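Local coordinates for protein protease Do-like 2, chloroplastic (Arabidopsis thaliana, PDB 4FLN) that acts as a chloroplast serine protease that performs the primary cleavage of the photodamaged D1 protein of photosystem II, at residues V293-D305 with A337-Q351. Sequence-based numbering, arbitrary orientation.
Sequences VLKEGDVIVSFDD and AEIGIIRAGEHKKVQ
With CG anti to the backbone N (chi1 176°) and a bend at chi3 (-66°), Arg343 folds its guanidinium back onto Asp298, whose own CG lies beside its backbone N (chi1 -73°). The grip is side-on: NE of Arg343 reaches OD1 of Asp298 at 3.2 Å, nearly straight, while NH2 of Arg343 meets OD2 of Asp298 at 2.7 Å, both on the syn side. The same NH2 also bonds Val293 O at 2.8 Å, close to the guanidinium plane; an arginine can serve both partners at once. Aspartate suits the end of the type II turn from Lys295 to Asp298, because its OD2 takes the Lys295 N-H as well, from above the carboxylate plane. The aliphatic CE of Lys295 covers one face of the guanidinium.

Beyond this clamp the strands run antiparallel. Val299 and Ile342 exchange two backbone bonds, after which Gly340 O accepts from both Val301 N (2.7 Å) and Ser302 N, a doubled grip that marks a beta bulge. The lack of a side chain at Gly340 is consistent with the Ser302 hydroxyl lying over its CA. On the face carrying Ile300, Ile339, Ile341 and Phe303, apolar side chains pack together: CD1 of Ile341 lies against CB of Ile300, 3.5 Å away, and the small Ala337 leaves room for the Phe303 ring end, whose CZ reaches CB of Ala337 at 3.4 Å.

In this PDZ domain, strand 299-303 lies between strands 279-284 and 336-343, and the latter pairs on with 346-353 through the type II' turn at Arg343-Glu346. Helix 325-329 packs Leu327 and Ile328 against Phe303.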
loop_
_atom_site.group_PDB
_atom_site.type_symbol
_atom_site.label_atom_id
_atom_site.label_comp_id
_atom_site.label_asym_id
_atom_site.label_seq_id
_atom_site.Cartn_x
_atom_site.Cartn_y
_atom_site.Cartn_z
ATOM N N VAL B 293 -11.003 -6.992 -51.440
ATOM C CA VAL B 293 -11.266 -5.718 -52.092
ATOM C C VAL B 293 -10.119 -4.727 -51.879
ATOM O O VAL B 293 -9.620 -4.150 -52.839
ATOM C CB VAL B 293 -12.588 -5.087 -51.593
ATOM C CG1 VAL B 293 -12.945 -3.882 -52.438
ATOM C CG2 VAL B 293 -13.712 -6.107 -51.615
ATOM N N LEU B 294 -9.813 -4.431 -50.613
ATOM C CA LEU B 294 -8.639 -3.633 -50.228
ATOM C C LEU B 294 -7.313 -4.417 -50.101
ATOM O O LEU B 294 -7.324 -5.632 -49.890
ATOM C CB LEU B 294 -8.931 -2.856 -48.947
ATOM C CG LEU B 294 -10.212 -2.033 -49.049
ATOM C CD1 LEU B 294 -10.495 -1.319 -47.757
ATOM C CD2 LEU B 294 -10.099 -1.043 -50.186
ATOM N N LYS B 295 -6.185 -3.712 -50.232
ATOM C CA LYS B 295 -4.855 -4.283 -50.004
ATOM C C LYS B 295 -3.984 -3.345 -49.176
ATOM O O LYS B 295 -4.191 -2.133 -49.186
ATOM C CB LYS B 295 -4.134 -4.522 -51.329
ATOM C CG LYS B 295 -4.986 -5.135 -52.409
ATOM C CD LYS B 295 -4.269 -5.101 -53.745
ATOM C CE LYS B 295 -5.179 -5.589 -54.853
ATOM N NZ LYS B 295 -4.619 -5.288 -56.199
ATOM N N GLU B 296 -2.986 -3.896 -48.485
ATOM C CA GLU B 296 -2.018 -3.056 -47.791
ATOM C C GLU B 296 -1.455 -2.070 -48.792
ATOM O O GLU B 296 -1.040 -2.459 -49.878
ATOM C CB GLU B 296 -0.850 -3.877 -47.247
ATOM C CG GLU B 296 -1.203 -5.195 -46.590
ATOM C CD GLU B 296 0.041 -6.001 -46.241
ATOM O OE1 GLU B 296 -0.066 -6.956 -45.444
ATOM O OE2 GLU B 296 1.128 -5.673 -46.766
ATOM N N GLY B 297 -1.425 -0.794 -48.435
ATOM C CA GLY B 297 -0.878 0.207 -49.331
ATOM C C GLY B 297 -1.957 1.031 -50.007
ATOM O O GLY B 297 -1.672 2.034 -50.663
ATOM N N ASP B 298 -3.205 0.601 -49.849
ATOM C CA ASP B 298 -4.342 1.397 -50.287
ATOM C C ASP B 298 -4.548 2.597 -49.363
ATOM O O ASP B 298 -4.412 2.499 -48.139
ATOM C CB ASP B 298 -5.611 0.544 -50.330
ATOM C CG ASP B 298 -5.618 -0.440 -51.493
ATOM O OD1 ASP B 298 -4.594 -0.534 -52.209
ATOM O OD2 ASP B 298 -6.650 -1.124 -51.687
ATOM N N VAL B 299 -4.871 3.736 -49.950
ATOM C CA VAL B 299 -5.181 4.895 -49.149
ATOM C C VAL B 299 -6.651 5.178 -49.303
ATOM O O VAL B 299 -7.067 5.638 -50.356
ATOM C CB VAL B 299 -4.427 6.120 -49.654
ATOM C CG1 VAL B 299 -4.779 7.344 -48.802
ATOM C CG2 VAL B 299 -2.917 5.847 -49.664
ATOM N N ILE B 300 -7.458 4.921 -48.278
ATOM C CA ILE B 300 -8.855 5.271 -48.456
ATOM C C ILE B 300 -8.980 6.792 -48.411
ATOM O O ILE B 300 -8.377 7.470 -47.576
ATOM C CB ILE B 300 -9.900 4.535 -47.532
ATOM C CG1 ILE B 300 -10.498 5.494 -46.515
ATOM C CG2 ILE B 300 -9.386 3.214 -46.916
ATOM C CD1 ILE B 300 -11.998 5.487 -46.543
ATOM N N VAL B 301 -9.763 7.300 -49.346
ATOM C CA VAL B 301 -9.844 8.715 -49.667
ATOM C C VAL B 301 -11.271 9.248 -49.429
ATOM O O VAL B 301 -11.469 10.288 -48.808
ATOM C CB VAL B 301 -9.288 8.995 -51.079
ATOM C CG1 VAL B 301 -10.157 9.982 -51.816
ATOM C CG2 VAL B 301 -7.836 9.484 -50.974
ATOM N N SER B 302 -12.257 8.588 -50.014
ATOM C CA SER B 302 -13.642 8.917 -49.719
ATOM C C SER B 302 -14.384 7.716 -49.142
ATOM O O SER B 302 -13.940 6.579 -49.269
ATOM C CB SER B 302 -14.352 9.408 -50.978
ATOM O OG SER B 302 -14.124 8.529 -52.070
ATOM N N PHE B 303 -15.499 7.981 -48.473
ATOM C CA PHE B 303 -16.388 6.925 -48.026
ATOM C C PHE B 303 -17.808 7.410 -48.262
ATOM O O PHE B 303 -18.208 8.409 -47.675
ATOM C CB PHE B 303 -16.137 6.651 -46.547
ATOM C CG PHE B 303 -16.993 5.575 -45.966
ATOM C CD1 PHE B 303 -16.472 4.319 -45.719
ATOM C CD2 PHE B 303 -18.312 5.820 -45.644
ATOM C CE1 PHE B 303 -17.251 3.332 -45.162
ATOM C CE2 PHE B 303 -19.104 4.829 -45.094
ATOM C CZ PHE B 303 -18.573 3.584 -44.851
ATOM N N ASP B 304 -18.573 6.712 -49.102
ATOM C CA ASP B 304 -19.905 7.179 -49.500
ATOM C C ASP B 304 -19.848 8.643 -49.949
ATOM O O ASP B 304 -20.734 9.437 -49.627
ATOM C CB ASP B 304 -20.922 7.028 -48.357
ATOM C CG ASP B 304 -21.516 5.612 -48.255
ATOM O OD1 ASP B 304 -21.356 4.806 -49.200
ATOM O OD2 ASP B 304 -22.162 5.313 -47.221
ATOM N N ASP B 305 -18.788 8.983 -50.678
ATOM C CA ASP B 305 -18.548 10.333 -51.217
ATOM C C ASP B 305 -18.360 11.446 -50.177
ATOM O O ASP B 305 -18.487 12.631 -50.500
ATOM C CB ASP B 305 -19.636 10.735 -52.226
ATOM C CG ASP B 305 -19.671 9.825 -53.443
ATOM O OD1 ASP B 305 -18.757 9.923 -54.294
ATOM O OD2 ASP B 305 -20.617 9.014 -53.551
ATOM N N ALA B 337 -20.864 -0.224 -48.586
ATOM C CA ALA B 337 -20.373 1.153 -48.644
ATOM C C ALA B 337 -19.514 1.344 -49.884
ATOM O O ALA B 337 -18.732 0.466 -50.235
ATOM C CB ALA B 337 -19.562 1.498 -47.396
ATOM N N GLU B 338 -19.664 2.482 -50.553
ATOM C CA GLU B 338 -18.760 2.831 -51.638
ATOM C C GLU B 338 -17.528 3.535 -51.087
ATOM O O GLU B 338 -17.628 4.455 -50.286
ATOM C CB GLU B 338 -19.466 3.688 -52.675
ATOM C CG GLU B 338 -20.694 3.018 -53.266
ATOM C CD GLU B 338 -21.327 3.835 -54.366
ATOM O OE1 GLU B 338 -22.491 3.550 -54.728
ATOM O OE2 GLU B 338 -20.656 4.759 -54.872
ATOM N N ILE B 339 -16.355 3.086 -51.499
ATOM C CA ILE B 339 -15.133 3.629 -50.942
ATOM C C ILE B 339 -14.163 4.087 -52.028
ATOM O O ILE B 339 -13.721 3.300 -52.862
ATOM C CB ILE B 339 -14.468 2.611 -49.994
ATOM C CG1 ILE B 339 -15.417 2.270 -48.841
ATOM C CG2 ILE B 339 -13.146 3.147 -49.463
ATOM C CD1 ILE B 339 -14.889 1.225 -47.877
ATOM N N GLY B 340 -13.887 5.384 -52.034
ATOM C CA GLY B 340 -12.842 5.946 -52.865
ATOM C C GLY B 340 -11.432 5.647 -52.393
ATOM O O GLY B 340 -11.050 5.968 -51.263
ATOM N N ILE B 341 -10.634 5.088 -53.292
ATOM C CA ILE B 341 -9.316 4.592 -52.938
ATOM C C ILE B 341 -8.247 5.154 -53.856
ATOM O O ILE B 341 -8.519 5.525 -54.998
ATOM C CB ILE B 341 -9.307 3.032 -52.969
ATOM C CG1 ILE B 341 -9.106 2.498 -51.567
ATOM C CG2 ILE B 341 -8.275 2.464 -53.938
ATOM C CD1 ILE B 341 -10.152 2.997 -50.619
ATOM N N ILE B 342 -7.033 5.244 -53.343
ATOM C CA ILE B 342 -5.880 5.466 -54.199
ATOM C C ILE B 342 -5.009 4.231 -54.097
ATOM O O ILE B 342 -4.497 3.900 -53.022
ATOM C CB ILE B 342 -5.073 6.723 -53.810
ATOM C CG1 ILE B 342 -5.958 7.973 -53.908
ATOM C CG2 ILE B 342 -3.827 6.850 -54.691
ATOM C CD1 ILE B 342 -5.231 9.267 -53.625
ATOM N N ARG B 343 -4.881 3.533 -55.218
ATOM C CA ARG B 343 -4.064 2.334 -55.304
ATOM C C ARG B 343 -2.954 2.600 -56.305
ATOM O O ARG B 343 -3.195 3.185 -57.353
ATOM C CB ARG B 343 -4.913 1.135 -55.729
ATOM C CG ARG B 343 -4.112 -0.138 -55.935
ATOM C CD ARG B 343 -5.022 -1.310 -56.178
ATOM N NE ARG B 343 -5.808 -1.607 -54.990
ATOM C CZ ARG B 343 -6.991 -2.206 -55.002
ATOM N NH1 ARG B 343 -7.542 -2.573 -56.153
ATOM N NH2 ARG B 343 -7.623 -2.423 -53.859
ATOM N N ALA B 344 -1.737 2.180 -55.985
ATOM C CA ALA B 344 -0.582 2.649 -56.737
ATOM C C ALA B 344 -0.638 4.167 -56.692
ATOM O O ALA B 344 -0.543 4.785 -55.613
ATOM C CB ALA B 344 -0.639 2.176 -58.154
ATOM N N GLY B 345 -0.782 4.780 -57.859
ATOM C CA GLY B 345 -0.994 6.213 -57.894
ATOM C C GLY B 345 -2.384 6.596 -58.342
ATOM O O GLY B 345 -2.681 7.771 -58.540
ATOM N N GLU B 346 -3.249 5.602 -58.488
ATOM C CA GLU B 346 -4.479 5.785 -59.242
ATOM C C GLU B 346 -5.743 5.820 -58.391
ATOM O O GLU B 346 -5.959 4.955 -57.549
ATOM C CB GLU B 346 -4.585 4.685 -60.302
ATOM C CG GLU B 346 -3.410 4.667 -61.278
ATOM C CD GLU B 346 -3.045 3.264 -61.741
ATOM O OE1 GLU B 346 -3.956 2.489 -62.113
ATOM O OE2 GLU B 346 -1.837 2.934 -61.724
ATOM N N HIS B 347 -6.579 6.828 -58.625
ATOM C CA HIS B 347 -7.897 6.880 -58.004
ATOM C C HIS B 347 -8.739 5.720 -58.501
ATOM O O HIS B 347 -8.693 5.365 -59.672
ATOM C CB HIS B 347 -8.598 8.201 -58.310
ATOM C CG HIS B 347 -8.209 9.316 -57.389
ATOM N ND1 HIS B 347 -6.980 9.939 -57.449
ATOM C CD2 HIS B 347 -8.885 9.913 -56.377
ATOM C CE1 HIS B 347 -6.918 10.876 -56.518
ATOM N NE2 HIS B 347 -8.059 10.879 -55.853
ATOM N N LYS B 348 -9.488 5.110 -57.596
ATOM C CA LYS B 348 -10.313 3.975 -57.954
ATOM C C LYS B 348 -11.490 3.913 -56.993
ATOM O O LYS B 348 -11.361 4.288 -55.830
ATOM C CB LYS B 348 -9.479 2.698 -57.878
ATOM C CG LYS B 348 -10.045 1.531 -58.662
ATOM C CD LYS B 348 -8.951 0.537 -59.049
ATOM C CE LYS B 348 -7.820 1.208 -59.845
ATOM N NZ LYS B 348 -8.233 1.683 -61.204
ATOM N N LYS B 349 -12.639 3.451 -57.472
ATOM C CA LYS B 349 -13.791 3.258 -56.603
ATOM C C LYS B 349 -14.025 1.764 -56.359
ATOM O O LYS B 349 -13.865 0.958 -57.271
ATOM C CB LYS B 349 -15.026 3.891 -57.228
ATOM C CG LYS B 349 -16.087 4.331 -56.238
ATOM C CD LYS B 349 -17.054 5.299 -56.917
ATOM C CE LYS B 349 -17.879 6.094 -55.910
ATOM N NZ LYS B 349 -18.876 6.976 -56.588
ATOM N N VAL B 350 -14.376 1.395 -55.129
ATOM C CA VAL B 350 -14.744 0.013 -54.824
ATOM C C VAL B 350 -15.950 -0.077 -53.884
ATOM O O VAL B 350 -16.290 0.892 -53.208
ATOM C CB VAL B 350 -13.570 -0.785 -54.208
ATOM C CG1 VAL B 350 -12.266 -0.430 -54.886
ATOM C CG2 VAL B 350 -13.481 -0.539 -52.716
ATOM N N GLN B 351 -16.595 -1.243 -53.851
ATOM C CA GLN B 351 -17.675 -1.506 -52.903
ATOM C C GLN B 351 -17.224 -2.529 -51.863
ATOM O O GLN B 351 -16.502 -3.467 -52.186
ATOM C CB GLN B 351 -18.911 -2.045 -53.614
ATOM C CG GLN B 351 -19.433 -1.181 -54.728
ATOM C CD GLN B 351 -20.669 -1.778 -55.374
ATOM O OE1 GLN B 351 -21.774 -1.665 -54.839
ATOM N NE2 GLN B 351 -20.490 -2.424 -56.524
HETATM O O HOH W 1 -1.510 3.724 -52.687
HETATM O O HOH W 2 -16.408 7.262 -52.032
HETATM O O HOH W 3 -22.791 2.877 -50.233
#